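Glucose-6-phosphate acetyltransferase 1 (Arabidopsis thaliana, PDB 3T90) catalyses acetyl transfer from acetyl-CoA to D-glucosamine 6-phosphate, a step in UDP-N-acetylglucosamine biosynthesis, working as a homodimer. Local coordinates at residues M71-F76 against A83-D88; V52-E57 against V105-D110; K17-L22 against A65-V70; L10-K15 against R40-R45; E3-R8 against I56-S61. All coordinates share one frame; numbering follows the deposited sequence. Where two conformers were deposited one is given.

Contact 1: residues M71-F76 against A83-D88; sequences MIEKKF and AGHIED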
# COMPACT_ATOMS: atom_id res chain seq x y z
N MET A 71 0.37 -1.47 6.58
CA MET A 71 -0.90 -0.82 6.41
C MET A 71 -1.83 -1.78 5.73
O MET A 71 -1.46 -2.32 4.63
CB MET A 71 -0.73 0.47 5.61
CG MET A 71 -2.08 1.12 5.57
SD MET A 71 -1.94 2.77 4.84
CE MET A 71 -1.78 2.40 3.36
N ILE A 72 -2.99 -2.03 6.36
CA ILE A 72 -3.95 -2.98 5.82
C ILE A 72 -4.93 -2.24 4.95
O ILE A 72 -5.56 -1.21 5.34
CB ILE A 72 -4.63 -3.78 6.97
CG1 ILE A 72 -3.57 -4.68 7.62
CG2 ILE A 72 -5.66 -4.77 6.42
CD1 ILE A 72 -4.12 -5.51 8.88
N GLU A 73 -5.05 -2.75 3.72
CA GLU A 73 -5.93 -2.18 2.67
C GLU A 73 -7.17 -3.07 2.54
O GLU A 73 -7.01 -4.25 2.22
CB GLU A 73 -5.19 -2.23 1.36
CG GLU A 73 -6.09 -1.62 0.20
CD GLU A 73 -5.61 -2.06 -1.14
OE1 GLU A 73 -6.32 -1.90 -2.16
OE2 GLU A 73 -4.52 -2.65 -1.30
N LYS A 74 -8.34 -2.50 2.74
CA LYS A 74 -9.58 -3.24 2.44
C LYS A 74 -9.92 -3.14 0.98
O LYS A 74 -9.87 -2.06 0.41
CB LYS A 74 -10.69 -2.66 3.25
CG LYS A 74 -10.48 -2.89 4.79
CD LYS A 74 -11.61 -2.31 5.60
CE LYS A 74 -11.25 -2.53 7.07
NZ LYS A 74 -10.47 -1.33 7.58
N LYS A 75 -10.31 -4.27 0.38
CA LYS A 75 -10.64 -4.35 -1.05
C LYS A 75 -12.02 -4.89 -1.28
O LYS A 75 -12.66 -5.36 -0.27
CB LYS A 75 -9.64 -5.30 -1.73
CG LYS A 75 -8.19 -4.81 -1.67
CD LYS A 75 -7.35 -5.79 -2.47
CE LYS A 75 -5.88 -5.41 -2.65
NZ LYS A 75 -5.72 -4.22 -3.58
N PHE A 76 -12.50 -4.90 -2.52
CA PHE A 76 -13.71 -5.64 -2.86
C PHE A 76 -13.39 -7.01 -3.40
O PHE A 76 -14.13 -7.96 -3.18
CB PHE A 76 -14.56 -4.87 -3.93
CG PHE A 76 -15.25 -3.65 -3.39
CD1 PHE A 76 -16.51 -3.74 -2.81
CD2 PHE A 76 -14.66 -2.43 -3.47
CE1 PHE A 76 -17.10 -2.60 -2.29
CE2 PHE A 76 -15.27 -1.31 -2.95
CZ PHE A 76 -16.52 -1.40 -2.39
N ALA A 83 -5.53 -6.81 2.26
CA ALA A 83 -4.13 -7.05 1.96
C ALA A 83 -3.25 -6.20 2.83
O ALA A 83 -3.48 -4.96 2.91
CB ALA A 83 -3.84 -6.69 0.46
N GLY A 84 -2.15 -6.77 3.30
CA GLY A 84 -1.17 -6.01 4.12
C GLY A 84 -0.09 -5.47 3.21
O GLY A 84 0.46 -6.19 2.39
N HIS A 85 0.23 -4.18 3.35
CA HIS A 85 1.34 -3.53 2.61
C HIS A 85 2.47 -3.26 3.60
O HIS A 85 2.33 -2.34 4.46
CB HIS A 85 0.85 -2.19 2.05
CG HIS A 85 -0.28 -2.33 1.06
ND1 HIS A 85 -0.02 -2.42 -0.29
CD2 HIS A 85 -1.60 -2.54 1.21
CE1 HIS A 85 -1.17 -2.59 -0.95
NE2 HIS A 85 -2.15 -2.66 -0.06
N ILE A 86 3.54 -4.04 3.59
CA ILE A 86 4.68 -3.86 4.52
C ILE A 86 5.55 -2.77 3.84
O ILE A 86 5.83 -2.76 2.62
CB ILE A 86 5.46 -5.12 4.70
CG1 ILE A 86 4.69 -6.04 5.66
CG2 ILE A 86 6.85 -4.86 5.23
CD1 ILE A 86 5.23 -7.44 5.80
N GLU A 87 5.90 -1.81 4.68
CA GLU A 87 6.63 -0.56 4.28
C GLU A 87 7.73 -0.21 5.28
O GLU A 87 7.68 -0.63 6.45
CB GLU A 87 5.67 0.65 4.26
CG GLU A 87 4.64 0.50 3.13
CD GLU A 87 5.19 0.86 1.79
OE1 GLU A 87 6.14 1.74 1.67
OE2 GLU A 87 4.71 0.32 0.75
N ASP A 88 8.70 0.58 4.84
CA ASP A 88 9.60 1.29 5.76
C ASP A 88 10.36 0.35 6.68
O ASP A 88 10.50 0.58 7.90
CB ASP A 88 8.84 2.40 6.51
CG ASP A 88 8.21 3.48 5.60
OD1 ASP A 88 8.52 3.45 4.37
OD2 ASP A 88 7.43 4.24 6.13

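Contact 2: residues V52-E57 against V105-D110; sequences VICVIE and VEFLMD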
# COMPACT_ATOMS: atom_id res chain seq x y z
N VAL A 52 0.06 -0.74 11.75
CA VAL A 52 0.98 -1.20 12.85
C VAL A 52 2.46 -0.84 12.47
O VAL A 52 2.85 -0.98 11.33
CB VAL A 52 1.04 -2.79 13.12
CG1 VAL A 52 2.33 -3.23 13.93
CG2 VAL A 52 -0.22 -3.34 13.74
N ILE A 53 3.17 -0.19 13.39
CA ILE A 53 4.57 -0.00 13.23
C ILE A 53 5.32 -0.84 14.28
O ILE A 53 5.06 -0.64 15.49
CB ILE A 53 4.98 1.46 13.36
CG1 ILE A 53 4.15 2.28 12.34
CG2 ILE A 53 6.52 1.59 13.20
CD1 ILE A 53 4.51 3.76 12.33
N CYS A 54 6.20 -1.74 13.85
CA CYS A 54 6.99 -2.59 14.76
C CYS A 54 8.35 -1.90 14.91
O CYS A 54 8.93 -1.39 13.92
CB CYS A 54 7.19 -3.95 14.03
SG CYS A 54 8.32 -5.06 14.87
N VAL A 55 8.86 -1.91 16.14
CA VAL A 55 10.26 -1.54 16.41
C VAL A 55 10.96 -2.57 17.24
O VAL A 55 10.30 -3.28 18.06
CB VAL A 55 10.37 -0.15 17.14
CG1 VAL A 55 9.88 1.00 16.26
CG2 VAL A 55 9.76 -0.14 18.53
N ILE A 56 12.26 -2.65 17.06
CA ILE A 56 13.08 -3.43 17.94
C ILE A 56 14.03 -2.45 18.59
O ILE A 56 14.81 -1.78 17.89
CB ILE A 56 13.87 -4.51 17.23
CG1 ILE A 56 12.92 -5.44 16.55
CG2 ILE A 56 14.84 -5.25 18.21
CD1 ILE A 56 13.65 -6.59 15.70
N GLU A 57 14.02 -2.42 19.95
CA GLU A 57 14.92 -1.59 20.70
C GLU A 57 16.11 -2.39 21.15
O GLU A 57 15.91 -3.51 21.63
CB GLU A 57 14.19 -0.96 21.92
CG GLU A 57 15.07 0.01 22.70
CD GLU A 57 14.37 0.67 23.91
OE1 GLU A 57 13.17 0.93 23.88
OE2 GLU A 57 15.08 0.94 24.94
N VAL A 105 9.86 -8.50 9.92
CA VAL A 105 8.93 -8.90 8.87
C VAL A 105 7.97 -9.96 9.38
O VAL A 105 6.77 -9.94 9.05
CB VAL A 105 9.72 -9.41 7.65
CG1 VAL A 105 8.83 -10.08 6.62
CG2 VAL A 105 10.48 -8.25 7.03
N GLU A 106 8.51 -10.91 10.17
CA GLU A 106 7.62 -11.93 10.68
C GLU A 106 6.59 -11.37 11.63
O GLU A 106 5.44 -11.83 11.63
CB GLU A 106 8.40 -13.04 11.39
CG GLU A 106 9.14 -13.90 10.35
CD GLU A 106 10.07 -14.91 11.01
OE1 GLU A 106 10.46 -14.70 12.18
OE2 GLU A 106 10.42 -15.92 10.38
N PHE A 107 6.97 -10.39 12.46
CA PHE A 107 5.97 -9.77 13.35
C PHE A 107 4.80 -9.16 12.53
O PHE A 107 3.62 -9.31 12.89
CB PHE A 107 6.71 -8.72 14.19
CG PHE A 107 5.86 -7.95 15.19
CD1 PHE A 107 5.96 -8.22 16.55
CD2 PHE A 107 5.08 -6.84 14.77
CE1 PHE A 107 5.28 -7.44 17.48
CE2 PHE A 107 4.36 -6.05 15.71
CZ PHE A 107 4.46 -6.31 17.05
N LEU A 108 5.16 -8.42 11.45
CA LEU A 108 4.12 -7.84 10.65
C LEU A 108 3.32 -8.87 9.88
O LEU A 108 2.10 -8.65 9.75
CB LEU A 108 4.80 -6.87 9.69
CG LEU A 108 5.63 -5.75 10.34
CD1 LEU A 108 6.50 -4.99 9.33
CD2 LEU A 108 4.70 -4.73 11.02
N MET A 109 3.95 -9.94 9.41
CA MET A 109 3.17 -11.00 8.73
C MET A 109 2.24 -11.66 9.72
O MET A 109 1.05 -11.90 9.42
CB MET A 109 4.11 -12.03 8.18
CG MET A 109 4.87 -11.53 6.98
SD MET A 109 6.07 -12.86 6.54
CE MET A 109 6.35 -12.19 4.94
N ASP A 110 2.73 -11.87 10.93
CA ASP A 110 1.87 -12.52 11.95
C ASP A 110 0.63 -11.65 12.25
O ASP A 110 -0.51 -12.08 12.33
CB ASP A 110 2.66 -12.70 13.29
CG ASP A 110 3.72 -13.78 13.24
OD1 ASP A 110 3.72 -14.65 12.35
OD2 ASP A 110 4.60 -13.69 14.15

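Contact 3: residues K17-L22 against A65-V70; sequences KGFIEL and AATGSV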
# COMPACT_ATOMS: atom_id res chain seq x y z
N LYS A 17 14.39 8.01 21.00
CA LYS A 17 15.19 6.81 20.94
C LYS A 17 15.74 6.56 19.55
O LYS A 17 16.03 5.42 19.19
CB LYS A 17 14.33 5.63 21.43
CG LYS A 17 13.98 5.66 22.94
CD LYS A 17 13.29 4.33 23.37
CE LYS A 17 13.05 4.49 24.84
NZ LYS A 17 12.29 3.30 25.30
N GLY A 18 15.89 7.60 18.76
CA GLY A 18 16.54 7.44 17.46
C GLY A 18 15.71 6.78 16.37
O GLY A 18 16.30 6.28 15.37
N PHE A 19 14.39 6.82 16.56
CA PHE A 19 13.46 6.30 15.48
C PHE A 19 13.60 7.04 14.15
O PHE A 19 13.80 6.39 13.11
CB PHE A 19 12.05 6.29 16.03
CG PHE A 19 11.04 5.83 15.01
CD1 PHE A 19 11.00 4.50 14.58
CD2 PHE A 19 10.16 6.73 14.49
CE1 PHE A 19 10.02 4.11 13.67
CE2 PHE A 19 9.19 6.34 13.56
CZ PHE A 19 9.15 5.02 13.16
N ILE A 20 13.49 8.36 14.13
CA ILE A 20 13.57 9.09 12.89
C ILE A 20 15.00 8.97 12.32
O ILE A 20 15.16 8.72 11.11
CB ILE A 20 13.19 10.57 13.13
CG1 ILE A 20 11.74 10.64 13.69
CG2 ILE A 20 13.38 11.45 11.82
CD1 ILE A 20 10.71 10.13 12.61
N GLU A 21 16.00 9.02 13.19
CA GLU A 21 17.39 8.80 12.73
C GLU A 21 17.55 7.46 12.01
O GLU A 21 18.23 7.42 10.97
CB GLU A 21 18.35 8.94 13.90
CG GLU A 21 18.34 10.38 14.49
CD GLU A 21 17.46 10.44 15.73
OE1 GLU A 21 16.24 10.05 15.71
OE2 GLU A 21 18.00 10.86 16.81
N LEU A 22 16.93 6.39 12.51
CA LEU A 22 17.06 5.08 11.87
C LEU A 22 16.34 5.11 10.52
O LEU A 22 16.88 4.56 9.53
CB LEU A 22 16.43 4.05 12.80
CG LEU A 22 16.23 2.70 12.15
CD1 LEU A 22 17.59 2.08 11.67
CD2 LEU A 22 15.46 1.73 13.09
N ALA A 65 16.82 -0.17 16.95
CA ALA A 65 17.73 -0.90 16.09
C ALA A 65 17.14 -1.37 14.74
O ALA A 65 17.83 -1.61 13.79
CB ALA A 65 18.22 -2.17 16.87
N ALA A 66 15.84 -1.57 14.71
CA ALA A 66 15.15 -1.97 13.48
C ALA A 66 13.70 -1.58 13.55
O ALA A 66 13.14 -1.33 14.63
CB ALA A 66 15.26 -3.54 13.31
N THR A 67 13.07 -1.43 12.39
CA THR A 67 11.68 -1.01 12.30
C THR A 67 11.07 -1.51 10.98
O THR A 67 11.78 -1.80 10.01
CB THR A 67 11.53 0.51 12.41
OG1 THR A 67 10.13 0.83 12.50
CG2 THR A 67 12.16 1.28 11.26
N GLY A 68 9.72 -1.58 10.99
CA GLY A 68 8.98 -1.88 9.76
C GLY A 68 7.54 -1.64 10.09
O GLY A 68 7.09 -1.73 11.23
N SER A 69 6.77 -1.33 9.06
CA SER A 69 5.37 -0.94 9.19
C SER A 69 4.46 -1.81 8.34
O SER A 69 4.91 -2.39 7.33
CB SER A 69 5.19 0.50 8.69
OG SER A 69 6.07 1.39 9.37
N VAL A 70 3.20 -1.92 8.72
CA VAL A 70 2.23 -2.47 7.73
C VAL A 70 0.91 -1.73 7.75
O VAL A 70 0.41 -1.39 8.82
CB VAL A 70 2.07 -4.04 8.00
CG1 VAL A 70 1.36 -4.33 9.37
CG2 VAL A 70 1.29 -4.66 6.81

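Contact 4: residues L10-K15 against R40-R45; sequences LEISDK and RFEEIR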
# COMPACT_ATOMS: atom_id res chain seq x y z
N LEU A 10 5.77 0.68 17.97
CA LEU A 10 6.19 2.06 18.19
C LEU A 10 5.38 2.72 19.31
O LEU A 10 4.15 2.58 19.40
CB LEU A 10 6.00 2.82 16.89
CG LEU A 10 6.48 4.28 16.85
CD1 LEU A 10 8.09 4.30 16.81
CD2 LEU A 10 5.85 4.99 15.68
N GLU A 11 6.08 3.49 20.18
CA GLU A 11 5.44 4.24 21.23
C GLU A 11 5.75 5.71 21.10
O GLU A 11 6.76 6.10 20.44
CB GLU A 11 5.90 3.69 22.60
CG GLU A 11 5.50 2.22 22.82
CD GLU A 11 3.96 2.04 22.95
OE1 GLU A 11 3.34 2.90 23.60
OE2 GLU A 11 3.33 1.12 22.35
N ILE A 12 4.96 6.55 21.77
CA ILE A 12 5.15 8.02 21.55
C ILE A 12 6.51 8.49 22.07
O ILE A 12 7.12 9.41 21.47
CB ILE A 12 3.95 8.81 22.09
CG1 ILE A 12 3.88 10.22 21.38
CG2 ILE A 12 3.99 8.88 23.58
CD1 ILE A 12 2.44 10.93 21.40
N SER A 13 7.09 7.79 23.03
CA SER A 13 8.41 8.14 23.56
C SER A 13 9.53 7.79 22.66
O SER A 13 10.68 8.11 22.96
CB SER A 13 8.60 7.54 24.95
OG SER A 13 8.23 6.20 24.92
N ASP A 14 9.27 7.00 21.59
CA ASP A 14 10.34 6.61 20.71
C ASP A 14 10.93 7.78 19.91
O ASP A 14 12.02 7.54 19.33
CB ASP A 14 9.91 5.49 19.73
CG ASP A 14 9.78 4.15 20.47
OD1 ASP A 14 10.50 3.92 21.45
OD2 ASP A 14 8.97 3.30 20.08
N LYS A 15 10.29 8.94 19.95
CA LYS A 15 10.93 10.11 19.35
C LYS A 15 12.27 10.43 20.04
O LYS A 15 13.13 11.03 19.37
CB LYS A 15 9.96 11.30 19.35
CG LYS A 15 9.56 11.80 20.65
CD LYS A 15 8.58 13.02 20.47
CE LYS A 15 7.84 13.33 21.68
NZ LYS A 15 6.78 12.29 21.99
N ARG A 40 1.78 12.97 13.79
CA ARG A 40 1.68 11.87 12.84
C ARG A 40 1.54 10.55 13.60
O ARG A 40 0.80 9.66 13.16
CB ARG A 40 2.96 11.92 11.96
CG ARG A 40 3.11 10.70 10.89
CD ARG A 40 1.83 10.39 10.10
NE ARG A 40 1.20 11.60 9.56
CZ ARG A 40 1.45 12.05 8.35
NH1 ARG A 40 2.40 11.50 7.55
NH2 ARG A 40 0.69 13.03 7.90
N PHE A 41 2.15 10.42 14.79
CA PHE A 41 1.92 9.22 15.63
C PHE A 41 0.45 9.09 15.95
O PHE A 41 -0.12 8.00 15.81
CB PHE A 41 2.75 9.37 16.94
CG PHE A 41 2.59 8.17 17.88
CD1 PHE A 41 3.49 7.10 17.78
CD2 PHE A 41 1.55 8.05 18.78
CE1 PHE A 41 3.33 5.97 18.50
CE2 PHE A 41 1.41 6.88 19.58
CZ PHE A 41 2.31 5.85 19.42
N GLU A 42 -0.23 10.19 16.31
CA GLU A 42 -1.63 10.00 16.66
C GLU A 42 -2.49 9.74 15.43
O GLU A 42 -3.52 8.94 15.57
CB GLU A 42 -2.13 11.16 17.54
CG GLU A 42 -1.47 11.19 18.91
CD GLU A 42 -1.84 10.03 19.84
OE1 GLU A 42 -2.90 9.40 19.67
OE2 GLU A 42 -1.08 9.78 20.76
N GLU A 43 -2.15 10.30 14.27
CA GLU A 43 -2.91 10.04 13.03
C GLU A 43 -2.78 8.61 12.65
O GLU A 43 -3.78 8.05 12.20
CB GLU A 43 -2.40 10.78 11.84
CG GLU A 43 -2.69 12.27 11.91
CD GLU A 43 -2.20 12.98 10.68
OE1 GLU A 43 -1.01 13.02 10.44
OE2 GLU A 43 -3.02 13.55 9.93
N ILE A 44 -1.61 7.97 12.84
CA ILE A 44 -1.45 6.54 12.53
C ILE A 44 -2.11 5.70 13.58
O ILE A 44 -2.79 4.70 13.25
CB ILE A 44 0.05 6.22 12.34
CG1 ILE A 44 0.54 6.82 11.00
CG2 ILE A 44 0.27 4.62 12.32
CD1 ILE A 44 2.09 6.78 10.86
N ARG A 45 -2.02 6.09 14.87
CA ARG A 45 -2.63 5.32 15.97
C ARG A 45 -4.16 5.24 15.73
O ARG A 45 -4.81 4.23 16.15
CB ARG A 45 -2.43 6.05 17.33
CG ARG A 45 -3.27 5.40 18.49
CD ARG A 45 -3.20 6.22 19.84
NE ARG A 45 -2.28 5.59 20.80
CZ ARG A 45 -1.50 6.25 21.67
NH1 ARG A 45 -1.51 7.59 21.74
NH2 ARG A 45 -0.67 5.55 22.46

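Contact 5: residues E3-R8 against I56-S61; sequences ETFKIR and IEEETS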
# COMPACT_ATOMS: atom_id res chain seq x y z
N GLU A 3 24.73 -6.79 23.80
CA GLU A 3 23.46 -6.29 23.19
C GLU A 3 22.29 -7.25 23.32
O GLU A 3 22.44 -8.44 23.10
CB GLU A 3 23.73 -5.98 21.73
CG GLU A 3 24.73 -4.86 21.61
CD GLU A 3 25.48 -4.85 20.30
OE1 GLU A 3 25.29 -5.80 19.48
OE2 GLU A 3 26.24 -3.88 20.10
N THR A 4 21.11 -6.69 23.62
CA THR A 4 19.88 -7.37 23.89
C THR A 4 18.79 -6.60 23.15
O THR A 4 18.86 -5.38 23.13
CB THR A 4 19.60 -7.32 25.40
OG1 THR A 4 20.80 -7.77 26.06
CG2 THR A 4 18.45 -8.25 25.80
N PHE A 5 17.83 -7.32 22.59
CA PHE A 5 16.83 -6.74 21.64
C PHE A 5 15.42 -7.05 22.12
O PHE A 5 15.08 -8.20 22.47
CB PHE A 5 17.07 -7.27 20.21
CG PHE A 5 18.43 -6.91 19.69
CD1 PHE A 5 18.70 -5.63 19.17
CD2 PHE A 5 19.54 -7.82 19.75
CE1 PHE A 5 19.94 -5.24 18.72
CE2 PHE A 5 20.80 -7.43 19.32
CZ PHE A 5 21.03 -6.15 18.77
N LYS A 6 14.59 -6.01 22.15
CA LYS A 6 13.19 -6.15 22.52
C LYS A 6 12.29 -5.72 21.35
O LYS A 6 12.37 -4.54 20.89
CB LYS A 6 12.85 -5.41 23.82
CG LYS A 6 13.37 -6.12 25.15
CD LYS A 6 12.94 -5.33 26.45
CE LYS A 6 11.48 -5.68 26.99
NZ LYS A 6 10.87 -4.70 28.02
N ILE A 7 11.44 -6.65 20.90
CA ILE A 7 10.51 -6.35 19.81
C ILE A 7 9.15 -5.90 20.37
O ILE A 7 8.65 -6.49 21.34
CB ILE A 7 10.37 -7.52 18.77
CG1 ILE A 7 9.55 -7.08 17.59
CG2 ILE A 7 9.74 -8.74 19.40
CD1 ILE A 7 9.72 -8.02 16.40
N ARG A 8 8.55 -4.85 19.79
CA ARG A 8 7.28 -4.26 20.29
C ARG A 8 6.70 -3.28 19.23
O ARG A 8 7.21 -3.21 18.10
CB ARG A 8 7.58 -3.48 21.61
CG ARG A 8 8.69 -2.42 21.44
CD ARG A 8 8.82 -1.57 22.78
NE ARG A 8 9.94 -0.70 22.73
CZ ARG A 8 9.82 0.53 22.20
NH1 ARG A 8 8.68 0.90 21.57
NH2 ARG A 8 10.90 1.32 22.23
N ILE A 56 12.26 -2.65 17.06
CA ILE A 56 13.08 -3.43 17.94
C ILE A 56 14.03 -2.45 18.59
O ILE A 56 14.81 -1.78 17.89
CB ILE A 56 13.87 -4.51 17.23
CG1 ILE A 56 12.92 -5.44 16.55
CG2 ILE A 56 14.84 -5.25 18.21
CD1 ILE A 56 13.65 -6.59 15.70
N GLU A 57 14.02 -2.42 19.95
CA GLU A 57 14.92 -1.59 20.70
C GLU A 57 16.11 -2.39 21.15
O GLU A 57 15.91 -3.51 21.63
CB GLU A 57 14.19 -0.96 21.92
CG GLU A 57 15.07 0.01 22.70
CD GLU A 57 14.37 0.67 23.91
OE1 GLU A 57 13.17 0.93 23.88
OE2 GLU A 57 15.08 0.94 24.94
N GLU A 58 17.30 -1.81 21.00
CA GLU A 58 18.50 -2.46 21.64
C GLU A 58 18.61 -1.77 23.02
O GLU A 58 18.76 -0.55 23.17
CB GLU A 58 19.74 -2.27 20.79
CG GLU A 58 20.90 -3.19 21.23
CD GLU A 58 21.59 -2.64 22.50
OE1 GLU A 58 21.99 -1.44 22.48
OE2 GLU A 58 21.67 -3.46 23.47
N GLU A 59 18.57 -2.65 24.01
CA GLU A 59 18.39 -2.28 25.40
C GLU A 59 19.55 -1.49 26.02
O GLU A 59 19.31 -0.52 26.72
CB GLU A 59 18.09 -3.55 26.20
CG GLU A 59 16.68 -4.08 25.98
CD GLU A 59 16.24 -4.99 27.11
OE1 GLU A 59 16.42 -4.59 28.30
OE2 GLU A 59 15.72 -6.11 26.83
N THR A 60 20.79 -1.90 25.74
CA THR A 60 21.93 -1.24 26.35
C THR A 60 22.07 0.20 25.93
O THR A 60 22.34 1.08 26.77
CB THR A 60 23.27 -2.10 26.24
OG1 THR A 60 23.77 -2.07 24.89
CG2 THR A 60 23.04 -3.54 26.63
N SER A 61 21.87 0.49 24.63
CA SER A 61 21.94 1.80 24.08
C SER A 61 20.60 2.53 24.28
O SER A 61 20.54 3.72 24.37
CB SER A 61 22.31 1.72 22.59
OG SER A 61 21.24 1.13 21.87
O HOH W 1 11.71 -1.88 24.63

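Contact 1: residues M71-F76 against A83-D88
Glu-73 and His-85 project from the same face of two adjacent strands and meet at a slant, the carboxylate plane turned 34° from the imidazole plane. The ring presents its edge: His-85 NE2 donates to Glu-73 OE2 at 2.7 Å, the oxygen lying close to the ring plane and being met on its anti side. With CG anti to the backbone N (chi1 -179°) and the chain extended beyond it, Glu-73 runs out far enough for its carboxylate to reach that ring nitrogen. Farther round the same edge, His-85 CD2 lies 3.4 Å from Met-71 O, which also accepts the backbone bond from His-85 N. These side chains stand on an antiparallel ladder between strands 63-74 and 82-91 of the GNAT-fold sheet: Met-71 with His-85 and Glu-73 with Ala-83 are hydrogen-bonded pairs, while Ile-72 and Gly-84 form the non-hydrogen-bonded pair between them. The bond from Glu-73 N to Ala-83 O is 2.8 Å long and nearly straight, at 173°. Past the strand end, Lys-75 turns back, its CE 3.9 Å from Ala-83 CB. Its NZ forms a salt bridge with Glu-73 OE1 at 2.8 Å, on the syn side but well out of the carboxylate plane. Lys-75, assigned to substrate binding by similarity, has further carboxylate partners in Glu-87 and Asp-88 of the second subunit.

Contact 2: residues V52-E57 against V105-D110
Cys-54 SG and Phe-107 CG each stand anti to their own backbone N (chi1 172° and -180°), and these two torsions send the thiol and the phenyl ring into the gap between strand and helix. The setting is the alpha/beta layer of the GNAT fold, in which helix 100-114, whose first turn includes residues assigned to acetyl-CoA binding by similarity, lies across one face of the sheet and here runs roughly antiparallel to strand 51-58. The two short axes approach to 8.9 Å, and with no hydrogen bond crossing that space the joint is made by side chains. Cys-54 brings its sulfur over a face of the Phe-107 ring, SG lying 4.0 Å from the centroid and 23° off the normal. This is a sulfur-aromatic contact displaced toward the rim, and Cys-54 CB supports it at 3.7 Å from Phe-107 CD2. Val-52 approaches the same ring differently: its CG1 meets the edge in plane, 3.9 Å from Phe-107 CE2, the two side chains crossing at about a right angle. Ile-7 of the neighbouring strand also packs against both Cys-54 and Phe-107. The next residue, Leu-108, slides past Val-52 in the opposite direction, and its CD2 methyl fits between the two strand side chains, 4.0 Å from Val-52 CG1 and 4.0 Å from Cys-54 CB.

Contact 3: residues K17-L22 against A65-V70
Phe-19 and Leu-22 make a buried packing contact, without hydrogen bonds between the segments, that lays the short helix 19-23 on strand 63-74, on the sheet face opposite helix 100-114. Leu-22 does its work with one methyl. Its CG is anti to the backbone N (chi1 168°), and chi2 near 60° carries CD2 on, away from CA, to the strand backbone, 3.7 Å from Ala-66 N and 3.9 Å from Ala-65 C. The same CD2 reaches Thr-67 CG2 at 3.8 Å and so spans three consecutive strand residues. Phe-19 comes in by its edge: CE1 lies 3.5 Å from Thr-67 OG1, the oxygen is in the ring plane, and the two side chains cross at about a right angle. That oxygen has its polar partner elsewhere, in a hydrogen bond with Cys-54 O, which ties Thr-67 to the neighbouring strand and fixes the hydroxyl beside the ring. Phe-19 also makes an edge-to-face stack with Phe-76 of the second subunit, so the helix lies near the dimer interface. Gly-18 is the N-cap residue, and Leu-22 N bonds to Gly-18 O at 2.9 Å in the first helical turn. Ala-65 and Ala-66 direct their methyls away from the helix, leaving main chain under Leu-22. Both face Ile-56 across the strand pair, and with Ala-65 psi at -27° they form a classic beta bulge within the GNAT-fold sheet.

Contact 4: residues L10-K15 against R40-R45
The Phe-41 ring takes Ile-12 on one face, with CB 4.2 Å from the centroid and 14° off the normal, a CH-pi contact. At the ring's edge, near its plane, Leu-10 O lies 3.6 Å from Phe-41 CE1. Phe-41 CE2 sits 3.6 Å above the guanidinium plane of Arg-45, over its centre, so the ring meets the arginine edge-on. The Leu-10 and Phe-41 side chains pass each other in opposite directions, CD2 of Leu-10 reaching Phe-41 CD1 at 3.8 Å. A chi1 of -179° swings the Phe-41 ring opposite its main-chain nitrogen and across to the loop, where Ile-12 CD1 lies 4.0 Å from Phe-41 CD2. Were Phe-41 replaced by an alanine, Ile-12 would probably lose its aromatic partner and a gap would open beside Leu-10. Nearby, Leu-10 and Ile-44 pack on Phe-76 of the second subunit. The arrangement seats helix 34-45 on the loop after the first strand of the GNAT fold, at the border of the dimer interface.

Contact 5: residues E3-R8 against I56-S61
Lys-6 and Glu-57 form an antiparallel hydrogen-bonded pair, Lys-6 N to Glu-57 O at 2.9 Å with Glu-57 N to Lys-6 O in return, and Glu-59 N to Thr-4 O continues past the strand end. Strand 5-9, outermost in the chain's sheet, is thereby joined to strand 51-58. Apolar contacts line the face of Phe-5, Ile-7 and Ile-56: Phe-5 CB lies 3.6 Å from Ile-56 CG2, and Ile-7 CG1 is 3.9 Å from Ile-56 CG1. Phe-5 CE1 lies 3.4 Å from Glu-58 CG, the ring and carboxylate planes 77° apart. Among the ionic contacts, Arg-8 NH2 reaches the anti lone pair of Glu-57 OE1 at 2.8 Å, the guanidinium and carboxylate planes almost perpendicular (87°). The same NH2 also bridges to Asp-14, the stronger partner, and Glu-57 OE1 to Lys-17; a water accepts from Arg-8 NE and bonds weakly to Glu-57 OE1. Glu-58 bends at chi2 (-78°), folding its carboxylate back over the following turn. Its OE2 accepts a long bond from Thr-4 N (3.3 Å), by the anti lone pair, and others from Thr-60 N and OG1; its OE1 takes Ser-61 N at 2.9 Å and Ser-61 OG. Replacing Glu-58 by an alanine would probably deprive Thr-4 N and the turn donors of their acceptor. Five donors around one buried carboxylate are consistent with Glu-58 being ionised and held against rotation.

From the N terminus, the chain runs from strand 5-9 through the loop 10-15 and helix 34-45 before returning along strand 51-58. Contact 4 closes first, bringing that helix to the loop, and is nested inside the larger loop closed by contact 5. Contact 3 starts within both and ends beyond them on strand 63-74, so it crosses each, tying helix 19-23 to the sheet. Contact 2 begins on the strand where contact 5 ends, crosses contact 3, and closes far along on helix 100-114. Contact 1, the hairpin-like pairing of strands 63-74 and 82-91, is nested inside contact 2, and Ile-86 touches Leu-108 there.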